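Side-chain contacts in Slr1438 protein (PDB 3K25), which belongs to the aldose 1-epimerase family and probably binds carbohydrate, perhaps acting as a sugar isomerase, although its precise function is unknown: residues 47-50 with 51-54; 184-187 with 188-191; 220-223 with 224-227. One frame throughout, in Å; residues are numbered along the deposited sequence.

Contact 1: 47-50 with 51-54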
loop_
_atom_site.group_PDB
_atom_site.type_symbol
_atom_site.label_atom_id
_atom_site.label_comp_id
_atom_site.label_asym_id
_atom_site.label_seq_id
_atom_site.Cartn_x
_atom_site.Cartn_y
_atom_site.Cartn_z
ATOM N N TYR A 47 1.577 -1.677 -11.805
ATOM C CA TYR A 47 2.736 -2.428 -12.287
ATOM C C TYR A 47 2.796 -3.702 -11.467
ATOM O O TYR A 47 2.471 -3.676 -10.281
ATOM C CB TYR A 47 4.024 -1.637 -12.073
ATOM C CG TYR A 47 5.290 -2.486 -12.071
ATOM C CD1 TYR A 47 5.674 -3.218 -10.937
ATOM C CD2 TYR A 47 6.120 -2.531 -13.191
ATOM C CE1 TYR A 47 6.857 -3.965 -10.923
ATOM C CE2 TYR A 47 7.298 -3.273 -13.188
ATOM C CZ TYR A 47 7.664 -3.984 -12.056
ATOM O OH TYR A 47 8.846 -4.693 -12.064
ATOM N N PHE A 48 3.222 -4.806 -12.073
ATOM C CA PHE A 48 3.286 -6.054 -11.327
ATOM C C PHE A 48 4.298 -7.040 -11.879
ATOM O O PHE A 48 4.211 -7.455 -13.028
ATOM C CB PHE A 48 1.906 -6.716 -11.297
ATOM C CG PHE A 48 1.764 -7.772 -10.234
ATOM C CD1 PHE A 48 1.880 -7.436 -8.884
ATOM C CD2 PHE A 48 1.514 -9.096 -10.577
ATOM C CE1 PHE A 48 1.747 -8.405 -7.886
ATOM C CE2 PHE A 48 1.381 -10.072 -9.588
ATOM C CZ PHE A 48 1.498 -9.722 -8.235
ATOM N N ASP A 49 5.254 -7.422 -11.045
ATOM C CA ASP A 49 6.284 -8.364 -11.453
ATOM C C ASP A 49 5.785 -9.799 -11.253
ATOM O O ASP A 49 5.957 -10.385 -10.180
ATOM C CB ASP A 49 7.547 -8.135 -10.626
ATOM C CG ASP A 49 8.724 -8.936 -11.132
ATOM O OD1 ASP A 49 8.489 -10.059 -11.633
ATOM O OD2 ASP A 49 9.877 -8.451 -11.014
ATOM N N ARG A 50 5.186 -10.359 -12.303
ATOM C CA ARG A 50 4.627 -11.713 -12.282
ATOM C C ARG A 50 5.623 -12.825 -11.991
ATOM O O ARG A 50 5.362 -13.697 -11.161
ATOM C CB ARG A 50 3.919 -12.006 -13.605
ATOM C CG ARG A 50 2.700 -11.133 -13.862
ATOM C CD ARG A 50 2.051 -11.468 -15.182
ATOM N NE ARG A 50 0.885 -10.630 -15.423
ATOM C CZ ARG A 50 0.227 -10.571 -16.575
ATOM N NH1 ARG A 50 0.627 -11.307 -17.603
ATOM N NH2 ARG A 50 -0.830 -9.773 -16.701
ATOM N N GLU A 51 6.758 -12.804 -12.675
ATOM C CA GLU A 51 7.766 -13.828 -12.466
ATOM C C GLU A 51 8.198 -13.880 -11.016
ATOM O O GLU A 51 8.222 -14.941 -10.396
ATOM C CB GLU A 51 8.966 -13.552 -13.354
ATOM C CG GLU A 51 8.713 -13.894 -14.795
ATOM C CD GLU A 51 9.543 -13.056 -15.728
ATOM O OE1 GLU A 51 9.172 -11.880 -15.934
ATOM O OE2 GLU A 51 10.566 -13.568 -16.238
ATOM N N ARG A 52 8.537 -12.721 -10.474
ATOM C CA ARG A 52 8.969 -12.643 -9.090
ATOM C C ARG A 52 7.888 -13.186 -8.153
ATOM O O ARG A 52 8.188 -13.918 -7.209
ATOM C CB ARG A 52 9.286 -11.197 -8.735
ATOM C CG ARG A 52 9.891 -11.002 -7.369
ATOM C CD ARG A 52 9.937 -9.526 -7.051
ATOM N NE ARG A 52 10.493 -9.264 -5.731
ATOM C CZ ARG A 52 11.790 -9.298 -5.442
ATOM N NH1 ARG A 52 12.675 -9.584 -6.390
ATOM N NH2 ARG A 52 12.199 -9.048 -4.204
ATOM N N PHE A 53 6.632 -12.836 -8.432
ATOM C CA PHE A 53 5.496 -13.260 -7.615
ATOM C C PHE A 53 5.371 -14.781 -7.546
ATOM O O PHE A 53 4.562 -15.323 -6.778
ATOM C CB PHE A 53 4.197 -12.674 -8.181
ATOM C CG PHE A 53 3.022 -12.757 -7.237
ATOM C CD1 PHE A 53 1.856 -13.413 -7.619
ATOM C CD2 PHE A 53 3.064 -12.128 -5.987
ATOM C CE1 PHE A 53 0.737 -13.444 -6.779
ATOM C CE2 PHE A 53 1.959 -12.146 -5.131
ATOM C CZ PHE A 53 0.789 -12.804 -5.527
ATOM N N GLN A 54 6.181 -15.465 -8.348
ATOM C CA GLN A 54 6.143 -16.915 -8.389
ATOM C C GLN A 54 6.912 -17.562 -7.238
ATOM O O GLN A 54 6.494 -18.601 -6.737
ATOM C CB GLN A 54 6.644 -17.390 -9.749
ATOM C CG GLN A 54 5.907 -16.696 -10.892
ATOM C CD GLN A 54 5.105 -17.644 -11.759
ATOM O OE1 GLN A 54 5.645 -18.272 -12.673
ATOM N NE2 GLN A 54 3.809 -17.759 -11.474
#

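Contact 2: 184-187 with 188-191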
loop_
_atom_site.group_PDB
_atom_site.type_symbol
_atom_site.label_atom_id
_atom_site.label_comp_id
_atom_site.label_asym_id
_atom_site.label_seq_id
_atom_site.Cartn_x
_atom_site.Cartn_y
_atom_site.Cartn_z
ATOM N N TYR A 184 11.105 17.242 1.417
ATOM C CA TYR A 184 11.001 15.795 1.487
ATOM C C TYR A 184 12.221 15.212 2.190
ATOM O O TYR A 184 13.169 15.925 2.509
ATOM C CB TYR A 184 10.830 15.171 0.094
ATOM C CG TYR A 184 11.996 15.331 -0.854
ATOM C CD1 TYR A 184 12.022 16.358 -1.796
ATOM C CD2 TYR A 184 13.055 14.425 -0.842
ATOM C CE1 TYR A 184 13.074 16.471 -2.709
ATOM C CE2 TYR A 184 14.111 14.531 -1.749
ATOM C CZ TYR A 184 14.114 15.554 -2.680
ATOM O OH TYR A 184 15.148 15.652 -3.582
ATOM N N LEU A 185 12.191 13.910 2.431
ATOM C CA LEU A 185 13.284 13.249 3.118
ATOM C C LEU A 185 13.793 12.047 2.327
ATOM O O LEU A 185 13.093 11.042 2.199
ATOM C CB LEU A 185 12.801 12.801 4.496
ATOM C CG LEU A 185 13.847 12.330 5.496
ATOM C CD1 LEU A 185 14.510 11.049 5.010
ATOM C CD2 LEU A 185 14.865 13.441 5.694
ATOM N N ASP A 186 15.011 12.155 1.799
ATOM C CA ASP A 186 15.611 11.064 1.037
ATOM C C ASP A 186 15.953 9.959 2.020
ATOM O O ASP A 186 17.043 9.935 2.590
ATOM C CB ASP A 186 16.889 11.520 0.339
ATOM C CG ASP A 186 17.551 10.401 -0.441
ATOM O OD1 ASP A 186 17.008 10.010 -1.496
ATOM O OD2 ASP A 186 18.605 9.905 0.006
ATOM N N GLN A 187 15.015 9.044 2.210
ATOM C CA GLN A 187 15.202 7.956 3.147
ATOM C C GLN A 187 16.485 7.172 2.953
ATOM O O GLN A 187 16.928 6.474 3.864
ATOM C CB GLN A 187 13.989 7.042 3.099
ATOM C CG GLN A 187 12.766 7.720 3.669
ATOM C CD GLN A 187 11.546 6.854 3.614
ATOM O OE1 GLN A 187 10.997 6.611 2.544
ATOM N NE2 GLN A 187 11.111 6.371 4.769
ATOM N N LYS A 188 17.093 7.293 1.777
ATOM C CA LYS A 188 18.344 6.595 1.507
ATOM C C LYS A 188 19.449 7.198 2.371
ATOM O O LYS A 188 20.033 6.527 3.222
ATOM C CB LYS A 188 18.729 6.737 0.033
ATOM C CG LYS A 188 17.709 6.174 -0.938
ATOM C CD LYS A 188 18.191 6.263 -2.393
ATOM C CE LYS A 188 18.439 7.709 -2.829
ATOM N NZ LYS A 188 18.786 7.828 -4.270
ATOM N N THR A 189 19.714 8.480 2.144
ATOM C CA THR A 189 20.749 9.209 2.865
ATOM C C THR A 189 20.281 9.722 4.224
ATOM O O THR A 189 21.034 9.714 5.196
ATOM C CB THR A 189 21.227 10.404 2.036
ATOM O OG1 THR A 189 20.148 11.333 1.877
ATOM C CG2 THR A 189 21.689 9.941 0.659
ATOM N N GLY A 190 19.033 10.171 4.288
ATOM C CA GLY A 190 18.503 10.683 5.536
ATOM C C GLY A 190 18.530 12.197 5.569
ATOM O O GLY A 190 18.143 12.808 6.564
ATOM N N ASP A 191 18.986 12.804 4.476
ATOM C CA ASP A 191 19.066 14.260 4.376
ATOM C C ASP A 191 17.783 14.839 3.783
ATOM O O ASP A 191 17.155 14.227 2.918
ATOM C CB ASP A 191 20.250 14.678 3.492
ATOM C CG ASP A 191 21.549 13.972 3.864
ATOM O OD1 ASP A 191 21.827 13.817 5.072
ATOM O OD2 ASP A 191 22.303 13.587 2.941
#

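Contact 3: 220-223 with 224-227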
loop_
_atom_site.group_PDB
_atom_site.type_symbol
_atom_site.label_atom_id
_atom_site.label_comp_id
_atom_site.label_asym_id
_atom_site.label_seq_id
_atom_site.Cartn_x
_atom_site.Cartn_y
_atom_site.Cartn_z
ATOM N N PHE A 220 -0.315 12.603 -10.267
ATOM C CA PHE A 220 0.732 12.780 -11.266
ATOM C C PHE A 220 0.117 12.542 -12.635
ATOM O O PHE A 220 -0.809 11.742 -12.785
ATOM C CB PHE A 220 1.916 11.838 -11.017
ATOM C CG PHE A 220 1.657 10.408 -11.385
ATOM C CD1 PHE A 220 1.839 9.968 -12.699
ATOM C CD2 PHE A 220 1.262 9.487 -10.415
ATOM C CE1 PHE A 220 1.640 8.625 -13.044
ATOM C CE2 PHE A 220 1.058 8.138 -10.749
ATOM C CZ PHE A 220 1.249 7.709 -12.068
ATOM N N ILE A 221 0.621 13.260 -13.627
ATOM C CA ILE A 221 0.089 13.146 -14.974
ATOM C C ILE A 221 1.148 12.671 -15.956
ATOM O O ILE A 221 2.226 13.258 -16.058
ATOM C CB ILE A 221 -0.498 14.507 -15.433
ATOM C CG1 ILE A 221 -1.447 15.036 -14.350
ATOM C CG2 ILE A 221 -1.248 14.347 -16.760
ATOM C CD1 ILE A 221 -2.047 16.394 -14.644
ATOM N N ASP A 222 0.837 11.585 -16.656
ATOM C CA ASP A 222 1.744 11.027 -17.646
ATOM C C ASP A 222 1.168 11.270 -19.034
ATOM O O ASP A 222 0.185 10.642 -19.432
ATOM C CB ASP A 222 1.941 9.527 -17.417
ATOM C CG ASP A 222 2.813 8.890 -18.484
ATOM O OD1 ASP A 222 3.818 9.521 -18.885
ATOM O OD2 ASP A 222 2.503 7.761 -18.918
ATOM N N PRO A 223 1.762 12.212 -19.781
ATOM C CA PRO A 223 1.295 12.532 -21.130
ATOM C C PRO A 223 1.430 11.351 -22.081
ATOM O O PRO A 223 0.505 11.048 -22.833
ATOM C CB PRO A 223 2.182 13.708 -21.532
ATOM C CG PRO A 223 2.448 14.382 -20.230
ATOM C CD PRO A 223 2.758 13.201 -19.336
ATOM N N ASP A 224 2.581 10.684 -22.047
ATOM C CA ASP A 224 2.805 9.547 -22.927
ATOM C C ASP A 224 1.572 8.666 -22.983
ATOM O O ASP A 224 1.154 8.245 -24.057
ATOM C CB ASP A 224 3.998 8.718 -22.462
ATOM C CG ASP A 224 4.186 7.467 -23.296
ATOM O OD1 ASP A 224 4.297 7.594 -24.534
ATOM O OD2 ASP A 224 4.218 6.358 -22.717
ATOM N N ARG A 225 0.991 8.388 -21.822
ATOM C CA ARG A 225 -0.207 7.562 -21.757
ATOM C C ARG A 225 -1.438 8.451 -21.733
ATOM O O ARG A 225 -2.566 7.969 -21.776
ATOM C CB ARG A 225 -0.174 6.668 -20.515
ATOM C CG ARG A 225 0.702 5.427 -20.651
ATOM C CD ARG A 225 1.232 4.993 -19.300
ATOM N NE ARG A 225 0.208 5.091 -18.261
ATOM C CZ ARG A 225 0.437 5.518 -17.019
ATOM N NH1 ARG A 225 1.660 5.887 -16.647
ATOM N NH2 ARG A 225 -0.562 5.588 -16.150
ATOM N N ASN A 226 -1.202 9.755 -21.658
ATOM C CA ASN A 226 -2.269 10.747 -21.642
ATOM C C ASN A 226 -3.318 10.513 -20.552
ATOM O O ASN A 226 -4.513 10.425 -20.837
ATOM C CB ASN A 226 -2.950 10.790 -23.013
ATOM C CG ASN A 226 -4.013 11.864 -23.100
ATOM O OD1 ASN A 226 -3.722 13.053 -22.973
ATOM N ND2 ASN A 226 -5.255 11.451 -23.314
ATOM N N LEU A 227 -2.872 10.423 -19.302
ATOM C CA LEU A 227 -3.793 10.204 -18.189
ATOM C C LEU A 227 -3.146 10.537 -16.854
ATOM O O LEU A 227 -1.923 10.509 -16.726
ATOM C CB LEU A 227 -4.260 8.745 -18.164
ATOM C CG LEU A 227 -3.373 7.682 -17.514
ATOM C CD1 LEU A 227 -3.987 6.317 -17.754
ATOM C CD2 LEU A 227 -1.976 7.738 -18.092
#

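Contact 1: 47-50 with 51-54
Phe48 and Phe53 form the apolar half of this turn, a T-shaped (edge-to-face) pair in which the edge of the Phe48 ring is directed at the face of Phe53. The ring centroids of Phe48 and Phe53 lie 5.0 Å apart, and the planes are inclined at 62°, well short of perpendicular. The contact is made by one corner: Phe48 CZ sits over the centre of the Phe53 ring and comes within 3.5 Å of Phe53 CG. Both side chains leave the backbone with CG anti to N (chi1 -163° in Phe48, and nearly the same in Phe53), which carries the two rings to the same side of the turn. There Phe48 also rests on Thr36 and Glu37 of strand 34-40, Phe53 reaches Leu34, and Arg31 makes a cation-pi contact with Phe53.

Residues 51-54 have helical backbone angles without a helix's regular bonding, so the unit is a single turn in the loop between strands 43-44 and 66-67. Its side is fastened to the sheet that contains strand 34-40.

Both hydrogen bonds across the two segments end on Asp49. Its backbone O accepts from Phe53 N at 3.1 Å, closing a five-residue turn, Asp49 to Phe53. Its carboxylate reaches forward as well: Asp49 OD1 takes the N-H of Arg52 at 2.9 Å, with the donor well above the carboxylate plane and a nearly straight N-H...O angle of 165°. Asp49 thus receives two successive amides, Arg52 N on its side chain and Phe53 N on its main chain.

Of the two arginines, Arg52 packs its CB beside the Asp49 carboxylate, yet its extended chain takes NE to Ser59 O. Arg50 instead extends away from the turn, where its NE forms a salt bridge with Glu37.

Contact 2: 184-187 with 188-191
Asp186 OD2 is gripped twice by Thr189, accepting from Thr189 N at 2.8 Å and from Thr189 OG1, also at 2.8 Å. Both donors arrive on the anti side of the carboxylate, the hydroxyl closer to its plane (16° out) than the amide (32° out). With CG anti to the backbone N of Asp186, the carboxylate reaches over the start of the turn. The same Thr189 OG1 accepts from Asp191 N at 3.2 Å, an ST turn, so the hydroxyl relays between the carboxylate and the main chain.

Two backbone bonds, both on Asp186, close the reversal between strands 183-186 and 192-194: Gly190 N to Asp186 O at 2.6 Å, and Asp186 N to Asp191 O at 3.2 Å. Gly190 has a positive phi of 100°, a conformation suited to a residue without CB, while Leu185 lays its CD2 against Gly190 O at 3.5 Å.

Lys188 bends at chi3 and brings its CE beside Asp186 OD1, but the ion pair is long, Lys188 NZ lying 4.0 Å from Asp186 OD1. The ammonium group instead gives a hydrogen bond to Glu205 O, at the start of strand 205-210.

The two donors on OD2 would be expected to stabilise a negative charge on the buried Asp186 and limit rotation of its carboxylate, with the ammonium group, at long range from OD1, adding less.

Contact 3: 220-223 with 224-227
Asp222 and Arg225 are joined by a salt bridge, with OD2 of Asp222 3.1 Å from NH1 of Arg225. This is the one salt-bridge pair between them: the side chains cross at about a right angle, and the carboxylate and guanidinium planes, 44° apart, do not lie flat against each other. The Arg225 stem from CB to CD passes beside the same oxygen, and a bend at chi3 (41°) turns the guanidinium back so that NH1 meets it; beyond the turn, the side chain touches Phe168. A weak hydrogen bond from Arg225 N, 3.3 Å from Asp222 OD2, adds a main-chain hold. The Asp224 carboxylate lies alongside, its OD2 4.4 Å from Asp222 OD2, and the arginine would be expected to offset that like-charge proximity.

The backbone interactions are a reciprocal pair: Asp222 N to Leu227 O at 3.0 Å and Leu227 N to Asp222 O at 3.1 Å. They make Asp222 and Leu227 a hydrogen-bonded antiparallel pair. Pro223 to Asn226 forms a type I turn, and Asn226 is left-handed helical.

Asn226 and Leu227 both face Asp222, the G1 beta bulge that accompanies a type I turn in a tight beta hairpin, here joining strands 217-222 and 227-233.

From the N terminus, contact 1 comes first, in the loop that leads from strand 43-44 to strand 66-67, lying against the small sheet of strand 34-40. Contact 2 then reverses the chain between strands 183-186 and 192-194 of a second antiparallel sheet, and contact 3 does the same between strands 217-222 and 227-233 of the third. Contacts 2 and 3 each close the short loop between neighbouring strands, whereas contact 1 closes only a turn within a longer loop. The three follow in series, with neither nesting nor crossing. None touches another: even contact 1 and contact 3 have their nearest atoms about 9 Å apart.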